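Long-range contact in glutathione reductase (Bartonella henselae, PDB 3O0H), which probably catalyses the NADPH-dependent reduction of glutathione disulfide to glutathione, using a bound FAD as its redox cofactor: residues K408-V414 with G424-E430. Numbering follows the deposited sequence.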
ATOM      1  N   LYS B 408     -12.062  -2.966   9.705  1.00 26.50           N
ATOM      2  CA  LYS B 408     -12.560  -2.985   8.327  1.00 25.17           C
ATOM      3  C   LYS B 408     -11.639  -2.184   7.423  1.00 22.65           C
ATOM      4  O   LYS B 408     -10.710  -1.497   7.899  1.00 23.03           O
ATOM      5  CB  LYS B 408     -13.947  -2.332   8.241  1.00 26.29           C
ATOM      6  CG  LYS B 408     -14.993  -2.855   9.224  1.00 31.80           C
ATOM      7  CD  LYS B 408     -15.491  -4.244   8.834  1.00 35.87           C
ATOM      8  CE  LYS B 408     -16.759  -4.606   9.619  1.00 40.06           C
ATOM      9  NZ  LYS B 408     -16.945  -6.075   9.639  1.00 41.65           N
ATOM     10  N   MET B 409     -11.898  -2.283   6.120  1.00 19.23           N
ATOM     11  CA  MET B 409     -11.303  -1.405   5.130  1.00 18.10           C
ATOM     12  C   MET B 409     -12.483  -0.721   4.472  1.00 16.80           C
ATOM     13  O   MET B 409     -13.486  -1.380   4.131  1.00 15.14           O
ATOM     14  CB  MET B 409     -10.526  -2.175   4.060  1.00 18.28           C
ATOM     15  CG  MET B 409     -10.038  -1.279   2.852  1.00 20.50           C
ATOM     16  SD  MET B 409      -8.646  -0.185   3.209  1.00 29.33           S
ATOM     17  CE  MET B 409      -7.894  -1.217   4.431  1.00 18.95           C
ATOM     18  N   PHE B 410     -12.362   0.582   4.320  1.00 15.71           N
ATOM     19  CA  PHE B 410     -13.370   1.396   3.647  1.00 15.35           C
ATOM     20  C   PHE B 410     -12.758   2.042   2.406  1.00 14.85           C
ATOM     21  O   PHE B 410     -11.683   2.625   2.489  1.00 14.74           O
ATOM     22  CB  PHE B 410     -13.840   2.458   4.610  1.00 16.30           C
ATOM     23  CG  PHE B 410     -14.596   3.536   3.949  1.00 15.90           C
ATOM     24  CD1 PHE B 410     -15.943   3.354   3.653  1.00 16.77           C
ATOM     25  CD2 PHE B 410     -13.960   4.724   3.576  1.00 17.70           C
ATOM     26  CE1 PHE B 410     -16.665   4.320   3.025  1.00 16.87           C
ATOM     27  CE2 PHE B 410     -14.692   5.743   2.944  1.00 17.76           C
ATOM     28  CZ  PHE B 410     -16.035   5.524   2.654  1.00 17.46           C
ATOM     29  N   MET B 411     -13.403   1.926   1.254  1.00 14.37           N
ATOM     30  CA  MET B 411     -12.916   2.581   0.029  1.00 14.56           C
ATOM     31  C   MET B 411     -14.122   3.209  -0.668  1.00 14.40           C
ATOM     32  O   MET B 411     -15.195   2.573  -0.791  1.00 15.66           O
ATOM     33  CB  MET B 411     -12.259   1.588  -0.923  1.00 13.59           C
ATOM     34  CG  MET B 411     -10.938   1.014  -0.419  1.00 17.72           C
ATOM     35  SD  MET B 411     -10.342  -0.435  -1.382  1.00 20.08           S
ATOM     36  CE  MET B 411      -8.718  -0.673  -0.664  1.00 20.28           C
ATOM     37  N   LYS B 412     -13.977   4.450  -1.107  1.00 13.96           N
ATOM     38  CA  LYS B 412     -15.079   5.092  -1.817  1.00 13.66           C
ATOM     39  C   LYS B 412     -14.544   5.898  -2.999  1.00 13.31           C
ATOM     40  O   LYS B 412     -13.597   6.645  -2.863  1.00 14.17           O
ATOM     41  CB  LYS B 412     -15.903   5.934  -0.858  1.00 14.09           C
ATOM     42  CG  LYS B 412     -17.061   6.636  -1.510  1.00 15.14           C
ATOM     43  CD  LYS B 412     -18.030   7.233  -0.512  1.00 16.69           C
ATOM     44  CE  LYS B 412     -17.539   8.549   0.054  1.00 18.40           C
ATOM     45  NZ  LYS B 412     -18.389   9.129   1.138  1.00 15.05           N
ATOM     46  N   LEU B 413     -15.112   5.689  -4.186  1.00 14.21           N
ATOM     47  CA  LEU B 413     -14.786   6.528  -5.334  1.00 13.80           C
ATOM     48  C   LEU B 413     -15.988   7.414  -5.660  1.00 13.50           C
ATOM     49  O   LEU B 413     -17.115   6.981  -5.650  1.00 14.25           O
ATOM     50  CB  LEU B 413     -14.398   5.656  -6.505  1.00 15.56           C
ATOM     51  CG  LEU B 413     -13.191   4.743  -6.325  1.00 15.52           C
ATOM     52  CD1 LEU B 413     -12.995   3.841  -7.539  1.00 15.50           C
ATOM     53  CD2 LEU B 413     -11.960   5.561  -6.035  1.00 13.27           C
ATOM     54  N   VAL B 414     -15.715   8.679  -5.937  1.00 13.11           N
ATOM     55  CA  VAL B 414     -16.726   9.659  -6.185  1.00 12.89           C
ATOM     56  C   VAL B 414     -16.557  10.029  -7.658  1.00 11.94           C
ATOM     57  O   VAL B 414     -15.491  10.450  -8.096  1.00 13.14           O
ATOM     58  CB  VAL B 414     -16.570  10.871  -5.295  1.00 12.59           C
ATOM     59  CG1 VAL B 414     -17.657  11.895  -5.660  1.00 14.31           C
ATOM     60  CG2 VAL B 414     -16.680  10.515  -3.800  1.00 13.06           C
ATOM     61  N   GLY B 424     -13.031  12.109  -6.786  1.00 13.87           N
ATOM     62  CA  GLY B 424     -12.646  11.982  -5.377  1.00 13.63           C
ATOM     63  C   GLY B 424     -12.412  10.514  -5.015  1.00 13.20           C
ATOM     64  O   GLY B 424     -13.044   9.628  -5.589  1.00 13.74           O
ATOM     65  N   ALA B 425     -11.516  10.269  -4.056  1.00 12.43           N
ATOM     66  CA  ALA B 425     -11.240   8.922  -3.586  1.00 12.18           C
ATOM     67  C   ALA B 425     -10.831   9.022  -2.108  1.00 12.07           C
ATOM     68  O   ALA B 425      -9.974   9.849  -1.739  1.00 10.89           O
ATOM     69  CB  ALA B 425     -10.105   8.237  -4.423  1.00 10.28           C
ATOM     70  N   HIS B 426     -11.433   8.142  -1.306  1.00 11.82           N
ATOM     71  CA  HIS B 426     -11.385   8.184   0.158  1.00 12.19           C
ATOM     72  C   HIS B 426     -11.216   6.785   0.716  1.00 11.96           C
ATOM     73  O   HIS B 426     -11.931   5.876   0.317  1.00 12.60           O
ATOM     74  CB  HIS B 426     -12.663   8.837   0.688  1.00 11.84           C
ATOM     75  CG  HIS B 426     -13.000  10.086  -0.042  1.00 13.90           C
ATOM     76  ND1 HIS B 426     -12.264  11.246   0.096  1.00 13.93           N
ATOM     77  CD2 HIS B 426     -13.920  10.331  -1.010  1.00 12.23           C
ATOM     78  CE1 HIS B 426     -12.747  12.158  -0.728  1.00 15.34           C
ATOM     79  NE2 HIS B 426     -13.771  11.637  -1.390  1.00 13.03           N
ATOM     80  N   VAL B 427     -10.258   6.611   1.628  1.00 11.87           N
ATOM     81  CA  VAL B 427      -9.845   5.300   2.080  1.00 11.90           C
ATOM     82  C   VAL B 427      -9.646   5.393   3.587  1.00 12.40           C
ATOM     83  O   VAL B 427      -9.065   6.365   4.092  1.00 11.83           O
ATOM     84  CB  VAL B 427      -8.548   4.840   1.408  1.00 11.31           C
ATOM     85  CG1 VAL B 427      -8.111   3.413   1.849  1.00 12.21           C
ATOM     86  CG2 VAL B 427      -8.618   4.890  -0.121  1.00 13.00           C
ATOM     87  N   LEU B 428     -10.127   4.388   4.291  1.00 12.60           N
ATOM     88  CA  LEU B 428      -9.889   4.263   5.714  1.00 13.65           C
ATOM     89  C   LEU B 428      -9.590   2.823   6.022  1.00 14.43           C
ATOM     90  O   LEU B 428     -10.357   1.958   5.626  1.00 17.72           O
ATOM     91  CB  LEU B 428     -11.085   4.780   6.499  1.00 14.11           C
ATOM     92  CG  LEU B 428     -11.018   4.485   8.000  1.00 14.42           C
ATOM     93  CD1 LEU B 428     -11.662   5.625   8.733  1.00 17.72           C
ATOM     94  CD2 LEU B 428     -11.647   3.146   8.360  1.00 17.86           C
ATOM     95  N   GLY B 429      -8.515   2.577   6.781  1.00 13.85           N
ATOM     96  CA  GLY B 429      -8.049   1.269   7.125  1.00 14.43           C
ATOM     97  C   GLY B 429      -6.549   1.166   6.863  1.00 14.78           C
ATOM     98  O   GLY B 429      -5.836   2.165   6.637  1.00 12.21           O
ATOM     99  N   GLU B 430      -6.080  -0.058   6.876  1.00 15.98           N
ATOM    100  CA  GLU B 430      -4.642  -0.331   6.874  1.00 18.45           C
ATOM    101  C   GLU B 430      -3.930   0.272   5.622  1.00 16.55           C
ATOM    102  O   GLU B 430      -4.354   0.045   4.477  1.00 15.84           O
ATOM    103  CB  GLU B 430      -4.457  -1.862   7.006  1.00 20.23           C
ATOM    104  CG  GLU B 430      -3.086  -2.386   6.679  1.00 26.26           C
ATOM    105  CD  GLU B 430      -2.935  -3.835   7.068  1.00 32.08           C
ATOM    106  OE1 GLU B 430      -3.652  -4.268   8.018  1.00 35.92           O
ATOM    107  OE2 GLU B 430      -2.119  -4.532   6.405  1.00 40.28           O
TER
HETATM  108  O   HOH W   1      -8.052  -2.065   7.822  1.00 15.77           O
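Phe-410 and Leu-428 face each other as a hydrogen-bonded antiparallel pair, their CB atoms 4.1 Å apart. With CG anti to the backbone N (chi1 166°), the Phe-410 ring leans forward along its own strand, one face over the backbone N of Lys-412, and turns its CD2 edge to Leu-428 N, 3.9 Å away and near the ring plane, while CE2 reaches toward His-426 O. Further along the same face, the imidazole of His-426 receives Val-414 CG2 at its edge, in the ring plane, 3.9 Å from CD2. Lys-412 crosses this imidazole at a slant, its CE 4.2 Å from His-426 CD2, and bends at chi3 (79°); its NZ then forms salt bridges with Glu-378, Asp-231 and Asp-233. Both ring nitrogens of His-426 are held, ND1 by Thr-373 OG1 and NE2 by Leu-376 O, which fixes the ring's rotation. The two strands form a beta hairpin in the antiparallel sheet of the dimerisation domain, flanked by strands 387-395 and 371-375. Six backbone hydrogen bonds run between them, from Phe-410 N to Leu-428 O (2.8 Å) through to Gly-424 N on Val-414 O. Helix 232-245 packs over the Phe-410 and Leu-428 face; helix 432-444 lies against Ala-425 and Val-427 on the other. There Leu-413 CD2 meets Ala-425 CB at 3.6 Å, and Met-409 SD lies 3.9 Å from Val-427 CG1. Bends at chi2 and chi3 of Met-409 bring CE beside the backbone of Gly-429 and Glu-430. Where the strands part, one water donates to Lys-408 O (2.7 Å) and accepts from Glu-430 N.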